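Local coordinates for putative drug/sodium antiporter (Escherichia coli, PDB 4Z3N), which is a MATE-family membrane transporter of the genotoxin colibactin, probably driving export across the cell membrane by ion-coupled antiport, at residues A[88-93]-A[392-397]; A[116-121]-A[251-256]; A[166-171]-A[223-228]. All blocks are in the same frame, centred on the assembly; numbering follows the deposited sequence.

Contacts 1 and 2 both join the amino-terminal half of the transporter to its carboxy-terminal half, whereas contact 3 lies within the former. Contact 1 is the most central, wholly buried, and the only one in which a carboxylate and a carboxamide residue face an isoleucine, which belongs to helix 75-101. Contact 2, about 20 Å from the chain centre and only partly buried, pairs isoleucines with two aromatic rings and has a tyrosine hydroxyl at its outer end. Contact 3 is aliphatic and aromatic and covers the largest area. The three touch one another: Phe256 of contact 2 packs on Met92 of helix 75-101, and Val170 of contact 3 meets Ala119 of contact 2 and Ile88 of helix 75-101.

Contact 1: A[88-93]-A[392-397]; sequences IQIGMG and ASEYYQ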
# COMPACT_ATOMS: atom_id res chain seq x y z
N ILE A 88 9.04 5.93 0.80
CA ILE A 88 10.48 5.86 0.51
C ILE A 88 10.72 4.94 -0.67
O ILE A 88 11.57 5.20 -1.51
CB ILE A 88 11.28 5.36 1.73
CG1 ILE A 88 11.27 6.45 2.82
CG2 ILE A 88 12.71 4.99 1.32
CD1 ILE A 88 12.07 6.11 4.05
N GLN A 89 9.95 3.87 -0.75
CA GLN A 89 10.13 2.91 -1.82
C GLN A 89 9.85 3.53 -3.20
O GLN A 89 10.63 3.31 -4.12
CB GLN A 89 9.23 1.69 -1.59
CG GLN A 89 9.40 0.64 -2.64
CD GLN A 89 8.27 -0.36 -2.65
OE1 GLN A 89 7.48 -0.44 -1.71
NE2 GLN A 89 8.18 -1.12 -3.73
N ILE A 90 8.77 4.29 -3.32
CA ILE A 90 8.29 4.81 -4.60
C ILE A 90 9.21 5.97 -5.02
O ILE A 90 9.57 6.10 -6.19
CB ILE A 90 6.78 5.26 -4.52
CG1 ILE A 90 5.86 4.06 -4.32
CG2 ILE A 90 6.32 5.95 -5.80
CD1 ILE A 90 5.87 3.06 -5.48
N GLY A 91 9.61 6.79 -4.06
CA GLY A 91 10.60 7.80 -4.32
C GLY A 91 11.85 7.15 -4.90
O GLY A 91 12.42 7.61 -5.90
N MET A 92 12.29 6.08 -4.26
CA MET A 92 13.42 5.34 -4.78
C MET A 92 13.09 4.76 -6.17
O MET A 92 13.80 5.04 -7.13
CB MET A 92 13.82 4.23 -3.81
CG MET A 92 15.20 3.61 -4.09
SD MET A 92 16.61 4.72 -3.85
CE MET A 92 17.97 3.58 -4.02
N GLY A 93 12.02 3.98 -6.26
CA GLY A 93 11.61 3.37 -7.51
C GLY A 93 11.41 4.39 -8.63
O GLY A 93 11.75 4.15 -9.79
N ALA A 392 -3.46 5.56 -12.72
CA ALA A 392 -3.15 6.93 -13.14
C ALA A 392 -2.24 7.62 -12.11
O ALA A 392 -1.34 8.37 -12.49
CB ALA A 392 -4.43 7.74 -13.36
N SER A 393 -2.47 7.37 -10.82
CA SER A 393 -1.62 7.93 -9.75
C SER A 393 -0.18 7.41 -9.79
O SER A 393 0.77 8.15 -9.56
CB SER A 393 -2.20 7.63 -8.37
OG SER A 393 -3.25 8.52 -8.09
N GLU A 394 -0.04 6.12 -10.06
CA GLU A 394 1.25 5.49 -10.19
C GLU A 394 2.05 6.14 -11.35
O GLU A 394 3.25 6.39 -11.21
CB GLU A 394 1.08 3.99 -10.42
CG GLU A 394 2.26 3.13 -9.97
CD GLU A 394 2.41 3.10 -8.45
OE1 GLU A 394 1.64 3.83 -7.78
OE2 GLU A 394 3.27 2.35 -7.92
N TYR A 395 1.36 6.42 -12.46
CA TYR A 395 1.95 7.03 -13.65
C TYR A 395 2.58 8.41 -13.36
O TYR A 395 3.70 8.71 -13.78
CB TYR A 395 0.89 7.14 -14.77
CG TYR A 395 1.40 7.76 -16.06
CD1 TYR A 395 1.41 9.13 -16.23
CD2 TYR A 395 1.87 6.97 -17.11
CE1 TYR A 395 1.87 9.71 -17.39
CE2 TYR A 395 2.33 7.54 -18.28
CZ TYR A 395 2.33 8.92 -18.41
OH TYR A 395 2.78 9.54 -19.58
N TYR A 396 1.85 9.25 -12.65
CA TYR A 396 2.39 10.55 -12.30
C TYR A 396 3.54 10.45 -11.30
O TYR A 396 4.48 11.25 -11.34
CB TYR A 396 1.27 11.43 -11.76
CG TYR A 396 0.36 11.89 -12.87
CD1 TYR A 396 0.82 12.75 -13.85
CD2 TYR A 396 -0.94 11.43 -12.95
CE1 TYR A 396 -0.00 13.16 -14.89
CE2 TYR A 396 -1.78 11.84 -13.97
CZ TYR A 396 -1.31 12.70 -14.94
OH TYR A 396 -2.16 13.09 -15.94
N GLN A 397 3.49 9.47 -10.42
CA GLN A 397 4.59 9.24 -9.51
C GLN A 397 5.83 8.81 -10.28
O GLN A 397 6.94 9.25 -10.01
CB GLN A 397 4.20 8.18 -8.47
CG GLN A 397 3.11 8.64 -7.53
CD GLN A 397 3.64 9.56 -6.46
OE1 GLN A 397 4.15 10.66 -6.76
NE2 GLN A 397 3.56 9.12 -5.21
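Within 88-93, Ile90 is the residue that reaches Glu394 and Gln397, and its two branches divide the work. The delta methyl CD1 of Ile90 lies 3.6 Å from OE2 of Glu394, an apolar carbon against one carboxylate oxygen. The other branch of Ile90, CG2, sits 4.1 Å from CB of Gln397, so it meets the base of the glutamine and not its amide. Both partners cross the isoleucine at about a right angle. Glu394 gets there by a bend: CG starts anti to the backbone N (chi1 -154°), and the turn at chi2 of 69° swings the carboxylate toward Ile90.

Around this small patch the contact is loose. Even at Ile90 and Gln397, where the backbones come nearest, the CA atoms are 7.6 Å apart, and only 117 Å² is buried between the segments. The looseness is not a solvent gap, because all three touching residues are buried. Helix 250-284 helps to fill the surroundings: Ile90 also packs on Val259, while NE2 of Gln397 is hydrogen-bonded to OE1 of Gln263 and O of Val259. Just beyond the segment, OG of Ser94 bonds to the carbonyl of Gln397, a polar tie between the same two helices. The arrangement belongs to the interface between the two six-helix halves that make up the MATE fold.

Contact 2: A[116-121]-A[251-256]; sequences IIIALF and KIYREF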
# COMPACT_ATOMS: atom_id res chain seq x y z
N ILE A 116 19.16 6.39 1.11
CA ILE A 116 19.56 5.93 2.43
C ILE A 116 19.52 7.06 3.46
O ILE A 116 19.01 6.87 4.58
CB ILE A 116 20.96 5.29 2.37
CG1 ILE A 116 20.86 3.91 1.70
CG2 ILE A 116 21.57 5.13 3.76
CD1 ILE A 116 22.19 3.33 1.29
N ILE A 117 20.03 8.23 3.09
CA ILE A 117 20.09 9.39 3.98
C ILE A 117 18.69 9.86 4.40
O ILE A 117 18.44 10.20 5.56
CB ILE A 117 20.84 10.57 3.33
CG1 ILE A 117 22.34 10.28 3.26
CG2 ILE A 117 20.59 11.88 4.08
CD1 ILE A 117 23.16 11.40 2.66
N ILE A 118 17.78 9.86 3.43
CA ILE A 118 16.40 10.24 3.68
C ILE A 118 15.76 9.26 4.65
O ILE A 118 15.04 9.64 5.58
CB ILE A 118 15.61 10.31 2.34
CG1 ILE A 118 15.91 11.64 1.63
CG2 ILE A 118 14.12 10.16 2.58
CD1 ILE A 118 15.55 11.66 0.15
N ALA A 119 16.03 7.98 4.44
CA ALA A 119 15.53 6.92 5.29
C ALA A 119 16.07 7.08 6.71
O ALA A 119 15.38 6.81 7.68
CB ALA A 119 15.92 5.55 4.72
N LEU A 120 17.32 7.53 6.81
CA LEU A 120 17.93 7.71 8.11
C LEU A 120 17.25 8.83 8.92
O LEU A 120 16.81 8.60 10.05
CB LEU A 120 19.43 8.00 7.95
CG LEU A 120 20.28 8.23 9.21
CD1 LEU A 120 20.10 7.14 10.26
CD2 LEU A 120 21.73 8.32 8.78
N PHE A 121 17.15 10.03 8.33
CA PHE A 121 16.53 11.17 9.01
C PHE A 121 15.09 10.90 9.40
O PHE A 121 14.58 11.37 10.42
CB PHE A 121 16.60 12.42 8.14
CG PHE A 121 17.86 13.21 8.30
CD1 PHE A 121 19.05 12.76 7.74
CD2 PHE A 121 17.87 14.40 9.00
CE1 PHE A 121 20.23 13.50 7.88
CE2 PHE A 121 19.04 15.14 9.15
CZ PHE A 121 20.22 14.69 8.58
N LYS A 251 18.15 19.79 -5.13
CA LYS A 251 17.21 19.47 -6.20
C LYS A 251 16.84 18.00 -6.12
O LYS A 251 15.68 17.62 -6.29
CB LYS A 251 17.78 19.81 -7.59
CG LYS A 251 18.78 18.79 -8.15
CD LYS A 251 18.83 18.82 -9.68
CE LYS A 251 20.22 18.44 -10.23
NZ LYS A 251 20.59 17.02 -9.93
N ILE A 252 17.83 17.16 -5.83
CA ILE A 252 17.63 15.73 -5.87
C ILE A 252 16.97 15.18 -4.60
O ILE A 252 16.28 14.17 -4.65
CB ILE A 252 18.96 15.00 -6.12
CG1 ILE A 252 18.70 13.56 -6.55
CG2 ILE A 252 19.87 15.09 -4.89
CD1 ILE A 252 19.93 12.81 -6.87
N TYR A 253 17.19 15.84 -3.46
CA TYR A 253 16.40 15.58 -2.26
C TYR A 253 14.95 15.98 -2.52
O TYR A 253 14.02 15.30 -2.08
CB TYR A 253 16.96 16.33 -1.05
CG TYR A 253 18.19 15.66 -0.49
CD1 TYR A 253 18.07 14.63 0.44
CD2 TYR A 253 19.46 16.02 -0.92
CE1 TYR A 253 19.19 13.99 0.93
CE2 TYR A 253 20.59 15.39 -0.43
CZ TYR A 253 20.45 14.37 0.50
OH TYR A 253 21.56 13.73 1.00
N ARG A 254 14.78 17.08 -3.24
CA ARG A 254 13.46 17.59 -3.57
C ARG A 254 12.68 16.62 -4.48
O ARG A 254 11.52 16.30 -4.22
CB ARG A 254 13.59 18.96 -4.22
CG ARG A 254 12.29 19.62 -4.66
CD ARG A 254 12.55 21.08 -4.90
NE ARG A 254 11.49 21.76 -5.62
CZ ARG A 254 11.60 23.01 -6.08
NH1 ARG A 254 12.73 23.68 -5.90
NH2 ARG A 254 10.58 23.58 -6.73
N GLU A 255 13.33 16.15 -5.53
CA GLU A 255 12.69 15.24 -6.46
C GLU A 255 12.28 13.93 -5.76
O GLU A 255 11.19 13.40 -6.01
CB GLU A 255 13.63 14.94 -7.63
CG GLU A 255 13.09 13.94 -8.64
CD GLU A 255 11.77 14.38 -9.27
OE1 GLU A 255 11.80 15.28 -10.15
OE2 GLU A 255 10.70 13.83 -8.89
N PHE A 256 13.15 13.44 -4.89
CA PHE A 256 12.91 12.21 -4.15
C PHE A 256 11.82 12.44 -3.10
O PHE A 256 10.93 11.59 -2.89
CB PHE A 256 14.21 11.73 -3.49
CG PHE A 256 14.14 10.35 -2.91
CD1 PHE A 256 13.25 10.03 -1.89
CD2 PHE A 256 15.01 9.36 -3.36
CE1 PHE A 256 13.19 8.75 -1.36
CE2 PHE A 256 14.96 8.08 -2.83
CZ PHE A 256 14.04 7.77 -1.83
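Tyr253 and Phe256, one helical turn apart, receive Ile117 and Ile118 of helix 107-132. The walk along 251-256 begins on residues that reach that helix elsewhere: Lys251 packs on Arg110 and Ile252 on Val114, both earlier in helix 107-132.

Tyr253 comes next. Its CB does not point straight at the other helix, but the long ring carries the contact across, meeting the isoleucines with its edge. CG1 of Ile118 lies near the ring plane, 3.9 Å from CD1 of Tyr253, the two side chains running past each other in opposite directions. Further out along the same edge, CG2 of Ile117 is 4.0 Å from CE1 of Tyr253, and the methyl groups of Ile117 gather around the phenol end, crossing the tyrosine at about a right angle. This part is the outer one, with Ile117 exposed and Tyr253 partly so.

Arg254 turns away from the contact, and Glu255 is directed elsewhere, forming a salt bridge to Arg98.

At Phe256 the contact becomes buried. Its chi1 of -169° sends the ring toward helix 107-132, where one face receives Ile118: CD1 of that isoleucine makes a CH-pi contact 3.9 Å from the centroid of the Phe256 ring, 29° off the normal. Ile118 is thus held by an edge and a face together, its CG1 on Tyr253 and its CD1 on Phe256. The phenylalanine also packs on Met92 and Leu95 of helix 75-101.

The segment axes stay 11.5 Å apart and cross at -69°, too steeply for extended contact. Isoleucine and aromatic side chains fill this steep crossing of two transmembrane helices, where the start of helix 250-284 meets the first half of the MATE fold.

Contact 3: A[166-171]-A[223-228]; sequences MLIGVM and SMVAYF
Met171 and Phe228, with Ile168 and Val225 one turn earlier, form the two matched layers in which helix 162-177 meets helix 209-232. Followed outward, Met171 begins at CB, which lies obliquely against the Phe228 ring, nearest CD2; the modelled separation there is too short to be trusted. CG of Met171 lies 3.9 Å from CB of Phe228. SD of Met171 still holds to that same CB of Phe228 at 4.0 Å, but the chain is bent at chi2 (-63°) and again at chi3 (75°), and CE is carried away from the other helix. The methionine therefore touches with its stem, sliding past Phe228 in the opposite direction.

One turn earlier, Ile168 and Val225 cross at about a right angle, but their approach is modelled too close and is doubtful in detail. Leu167 adds a longer approach, its CD1 4.4 Å from CG1 of Val225. A bound monoolein lies about 6 Å from the side chain of Ile168.

The segments run in the same general direction at 36°, their axes 9.9 Å apart. Phe228 also meets the ring of Phe175, and with Tyr227 it packs on helix 181-204. Helix 162-177 is sandwiched in turn: Val170 and Met166 reach helices 107-132 and 75-101, so the contact joins helix 209-232 to the rest of the amino-terminal bundle.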
# COMPACT_ATOMS: atom_id res chain seq x y z
N MET A 166 12.58 1.30 7.44
CA MET A 166 12.92 2.29 6.42
C MET A 166 13.93 1.73 5.42
O MET A 166 13.82 1.96 4.22
CB MET A 166 13.46 3.57 7.06
CG MET A 166 12.50 4.23 8.04
SD MET A 166 10.95 4.85 7.31
CE MET A 166 9.70 3.76 7.99
N LEU A 167 14.93 1.02 5.95
CA LEU A 167 15.96 0.36 5.14
C LEU A 167 15.38 -0.56 4.07
O LEU A 167 15.89 -0.60 2.96
CB LEU A 167 16.89 -0.45 6.04
CG LEU A 167 18.27 0.17 6.24
CD1 LEU A 167 19.18 -0.80 6.98
CD2 LEU A 167 18.85 0.53 4.88
N ILE A 168 14.33 -1.30 4.43
CA ILE A 168 13.63 -2.19 3.51
C ILE A 168 12.92 -1.44 2.39
O ILE A 168 12.89 -1.90 1.25
CB ILE A 168 12.62 -3.06 4.27
CG1 ILE A 168 13.37 -4.06 5.15
CG2 ILE A 168 11.67 -3.77 3.31
CD1 ILE A 168 12.49 -4.99 5.92
N GLY A 169 12.34 -0.29 2.73
CA GLY A 169 11.79 0.61 1.73
C GLY A 169 12.81 1.00 0.66
O GLY A 169 12.57 0.82 -0.53
N VAL A 170 13.96 1.52 1.10
CA VAL A 170 15.07 1.80 0.19
C VAL A 170 15.42 0.61 -0.73
O VAL A 170 15.51 0.76 -1.96
CB VAL A 170 16.35 2.18 0.98
CG1 VAL A 170 17.55 2.34 0.03
CG2 VAL A 170 16.12 3.44 1.78
N MET A 171 15.59 -0.56 -0.13
CA MET A 171 15.96 -1.77 -0.85
C MET A 171 14.89 -2.19 -1.85
O MET A 171 15.19 -2.47 -3.02
CB MET A 171 16.23 -2.90 0.14
CG MET A 171 17.39 -2.62 1.10
SD MET A 171 19.00 -2.44 0.30
CE MET A 171 18.87 -0.80 -0.42
N SER A 223 16.38 -10.54 8.09
CA SER A 223 16.94 -11.51 7.15
C SER A 223 16.61 -11.11 5.71
O SER A 223 17.43 -11.31 4.81
CB SER A 223 16.44 -12.93 7.43
OG SER A 223 15.11 -12.94 7.92
N MET A 224 15.44 -10.53 5.50
CA MET A 224 15.15 -9.91 4.21
C MET A 224 16.17 -8.81 3.90
O MET A 224 16.76 -8.78 2.83
CB MET A 224 13.75 -9.32 4.20
CG MET A 224 12.62 -10.33 4.26
SD MET A 224 11.06 -9.48 3.96
CE MET A 224 11.54 -8.35 2.63
N VAL A 225 16.35 -7.90 4.86
CA VAL A 225 17.31 -6.81 4.75
C VAL A 225 18.69 -7.35 4.40
O VAL A 225 19.38 -6.83 3.51
CB VAL A 225 17.38 -6.01 6.06
CG1 VAL A 225 18.49 -4.99 6.00
CG2 VAL A 225 16.05 -5.33 6.32
N ALA A 226 19.08 -8.39 5.11
CA ALA A 226 20.33 -9.09 4.84
C ALA A 226 20.38 -9.59 3.39
O ALA A 226 21.36 -9.35 2.69
CB ALA A 226 20.49 -10.24 5.81
N TYR A 227 19.34 -10.28 2.96
CA TYR A 227 19.28 -10.81 1.60
C TYR A 227 19.53 -9.74 0.55
O TYR A 227 20.24 -9.98 -0.44
CB TYR A 227 17.92 -11.46 1.34
CG TYR A 227 17.88 -12.27 0.07
CD1 TYR A 227 17.67 -11.66 -1.15
CD2 TYR A 227 18.04 -13.65 0.10
CE1 TYR A 227 17.65 -12.39 -2.33
CE2 TYR A 227 18.01 -14.39 -1.07
CZ TYR A 227 17.81 -13.76 -2.27
OH TYR A 227 17.77 -14.48 -3.44
N PHE A 228 18.94 -8.57 0.75
CA PHE A 228 19.05 -7.47 -0.19
C PHE A 228 20.49 -6.99 -0.32
O PHE A 228 21.03 -6.89 -1.42
CB PHE A 228 18.15 -6.32 0.23
CG PHE A 228 16.71 -6.51 -0.12
CD1 PHE A 228 16.35 -7.23 -1.25
CD2 PHE A 228 15.70 -5.98 0.67
CE1 PHE A 228 15.01 -7.41 -1.58
CE2 PHE A 228 14.37 -6.15 0.35
CZ PHE A 228 14.02 -6.87 -0.78